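PDB 3VQI: Atg5 from Kluyveromyces marxianus, which takes part in autophagic vesicle formation, cytoplasm-to-vacuole transport and selective degradation of the nucleus, and forms the autophagy-essential conjugate with Atg12. Local coordinates for residues 242-247 with 269-274. Sequence-based numbering, arbitrary orientation.
Sequences VIIQGI and LYLVTK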
loop_
_atom_site.group_PDB
_atom_site.type_symbol
_atom_site.label_atom_id
_atom_site.label_comp_id
_atom_site.label_asym_id
_atom_site.label_seq_id
_atom_site.Cartn_x
_atom_site.Cartn_y
_atom_site.Cartn_z
ATOM N N VAL A 242 -7.822 -6.702 -15.072
ATOM C CA VAL A 242 -7.580 -5.646 -14.090
ATOM C C VAL A 242 -6.355 -6.080 -13.300
ATOM O O VAL A 242 -5.962 -7.241 -13.376
ATOM C CB VAL A 242 -8.762 -5.519 -13.115
ATOM C CG1 VAL A 242 -8.534 -4.367 -12.168
ATOM C CG2 VAL A 242 -10.049 -5.328 -13.888
ATOM N N ILE A 243 -5.733 -5.166 -12.560
ATOM C CA ILE A 243 -4.571 -5.553 -11.764
ATOM C C ILE A 243 -4.873 -5.498 -10.273
ATOM O O ILE A 243 -5.146 -4.434 -9.722
ATOM C CB ILE A 243 -3.343 -4.669 -12.033
ATOM C CG1 ILE A 243 -2.874 -4.832 -13.481
ATOM C CG2 ILE A 243 -2.217 -5.072 -11.093
ATOM C CD1 ILE A 243 -1.540 -4.156 -13.777
ATOM N N ILE A 244 -4.835 -6.661 -9.631
ATOM C CA ILE A 244 -5.092 -6.766 -8.203
ATOM C C ILE A 244 -3.978 -7.571 -7.567
ATOM O O ILE A 244 -3.613 -8.631 -8.069
ATOM C CB ILE A 244 -6.406 -7.482 -7.923
ATOM C CG1 ILE A 244 -7.560 -6.702 -8.549
ATOM C CG2 ILE A 244 -6.601 -7.629 -6.425
ATOM C CD1 ILE A 244 -8.901 -7.378 -8.395
ATOM N N GLN A 245 -3.432 -7.059 -6.468
ATOM C CA GLN A 245 -2.357 -7.737 -5.760
ATOM C C GLN A 245 -1.258 -8.246 -6.684
ATOM O O GLN A 245 -0.619 -9.259 -6.395
ATOM C CB GLN A 245 -2.930 -8.891 -4.944
ATOM C CG GLN A 245 -3.603 -8.455 -3.661
ATOM C CD GLN A 245 -2.605 -7.910 -2.660
ATOM O OE1 GLN A 245 -1.390 -8.002 -2.863
ATOM N NE2 GLN A 245 -3.109 -7.349 -1.568
ATOM N N GLY A 246 -1.048 -7.542 -7.795
ATOM C CA GLY A 246 -0.007 -7.916 -8.738
ATOM C C GLY A 246 -0.372 -8.988 -9.752
ATOM O O GLY A 246 0.496 -9.499 -10.472
ATOM N N ILE A 247 -1.652 -9.335 -9.823
ATOM C CA ILE A 247 -2.088 -10.354 -10.763
ATOM C C ILE A 247 -3.261 -9.881 -11.615
ATOM O O ILE A 247 -4.157 -9.180 -11.135
ATOM C CB ILE A 247 -2.460 -11.666 -10.021
ATOM C CG1 ILE A 247 -3.535 -11.393 -8.970
ATOM C CG2 ILE A 247 -1.223 -12.250 -9.337
ATOM C CD1 ILE A 247 -3.716 -12.526 -7.980
ATOM N N LEU A 269 -9.680 -3.317 -1.090
ATOM C CA LEU A 269 -9.342 -4.119 -2.253
ATOM C C LEU A 269 -9.020 -3.077 -3.315
ATOM O O LEU A 269 -9.866 -2.248 -3.649
ATOM C CB LEU A 269 -10.551 -4.944 -2.682
ATOM C CG LEU A 269 -10.560 -5.559 -4.080
ATOM C CD1 LEU A 269 -9.474 -6.630 -4.257
ATOM C CD2 LEU A 269 -11.947 -6.132 -4.269
ATOM N N TYR A 270 -7.801 -3.096 -3.830
ATOM C CA TYR A 270 -7.414 -2.120 -4.833
ATOM C C TYR A 270 -7.404 -2.671 -6.243
ATOM O O TYR A 270 -6.771 -3.687 -6.532
ATOM C CB TYR A 270 -6.023 -1.542 -4.532
ATOM C CG TYR A 270 -5.946 -0.674 -3.303
ATOM C CD1 TYR A 270 -5.814 -1.236 -2.033
ATOM C CD2 TYR A 270 -5.994 0.715 -3.407
ATOM C CE1 TYR A 270 -5.725 -0.431 -0.902
ATOM C CE2 TYR A 270 -5.913 1.525 -2.284
ATOM C CZ TYR A 270 -5.778 0.947 -1.033
ATOM O OH TYR A 270 -5.715 1.752 0.086
ATOM N N LEU A 271 -8.104 -1.979 -7.125
ATOM C CA LEU A 271 -8.135 -2.365 -8.519
ATOM C C LEU A 271 -7.360 -1.326 -9.314
ATOM O O LEU A 271 -7.586 -0.123 -9.164
ATOM C CB LEU A 271 -9.568 -2.412 -9.036
ATOM C CG LEU A 271 -10.341 -3.724 -8.927
ATOM C CD1 LEU A 271 -10.535 -4.101 -7.464
ATOM C CD2 LEU A 271 -11.684 -3.558 -9.635
ATOM N N VAL A 272 -6.430 -1.788 -10.134
ATOM C CA VAL A 272 -5.665 -0.898 -10.989
ATOM C C VAL A 272 -6.114 -1.176 -12.423
ATOM O O VAL A 272 -5.897 -2.266 -12.957
ATOM C CB VAL A 272 -4.160 -1.148 -10.856
ATOM C CG1 VAL A 272 -3.417 -0.512 -12.021
ATOM C CG2 VAL A 272 -3.666 -0.555 -9.549
ATOM N N THR A 273 -6.763 -0.186 -13.026
ATOM C CA THR A 273 -7.262 -0.293 -14.392
ATOM C C THR A 273 -6.153 -0.274 -15.437
ATOM O O THR A 273 -5.055 0.238 -15.198
ATOM C CB THR A 273 -8.213 0.861 -14.715
ATOM O OG1 THR A 273 -7.566 2.101 -14.391
ATOM C CG2 THR A 273 -9.508 0.728 -13.926
ATOM N N LYS A 274 -6.460 -0.834 -16.603
ATOM C CA LYS A 274 -5.518 -0.883 -17.713
ATOM C C LYS A 274 -5.988 0.030 -18.846
ATOM O O LYS A 274 -7.116 0.561 -18.729
ATOM C CB LYS A 274 -5.389 -2.312 -18.235
ATOM C CG LYS A 274 -4.841 -3.301 -17.225
ATOM C CD LYS A 274 -4.681 -4.665 -17.873
ATOM C CE LYS A 274 -4.097 -5.683 -16.919
ATOM N NZ LYS A 274 -3.944 -7.008 -17.581
HETATM O O HOH W 1 -4.726 -4.746 -5.081
#
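I243 and V272 face each other as an antiparallel, hydrogen-bonded pair joined by reciprocal backbone bonds: I243 N to V272 O at 2.9 Å and V272 N to I243 O at 3.0 Å. It is a single bridge, and the short strand segments run at 144° to each other, 36° short of exactly antiparallel. Where they diverge, a water takes over, accepting from Q245 N and donating to Y270 O, the latter 2.7 Å away. Just there 242-247 reverses in a type I' turn from I244 to I247, with positive phi at Q245 and G246.

The side chains divide between two faces. On one, V242, I244, L269 and L271 meet. I244 touches two leucines with different branches: CD1 runs beside L271 CD1 at 3.8 Å, the two side chains pointing the same way, while CG2 meets L269 CD1 at 3.7 Å. The split follows from chi1 of -61°, which sets CG1 anti to the carbonyl carbon and CG2 anti to the backbone N. Replacing I244 by alanine would remove both branches and would probably leave a gap beside L269 and L271, costing L271 its alongside neighbour. V242 CG1 lies 3.8 Å from L271 CG. On the other face the CB atoms of I243 and V272 approach to 3.8 Å, and the extended K274 chain crosses I243 at about a right angle, its CE against CG1, before NZ reaches a salt bridge with D248.

Both segments belong to the ubiquitin-like UblB domain. Backbone bonds tie V242 to V249 in the hairpin with 247-250, and L269 and L271 to R203 beyond, so the bridge links hairpin to sheet. Helices 225-230 and 255-262 pack on the leucine face; helix 89-96, from the UblA domain, touches I243 and V272 on the other.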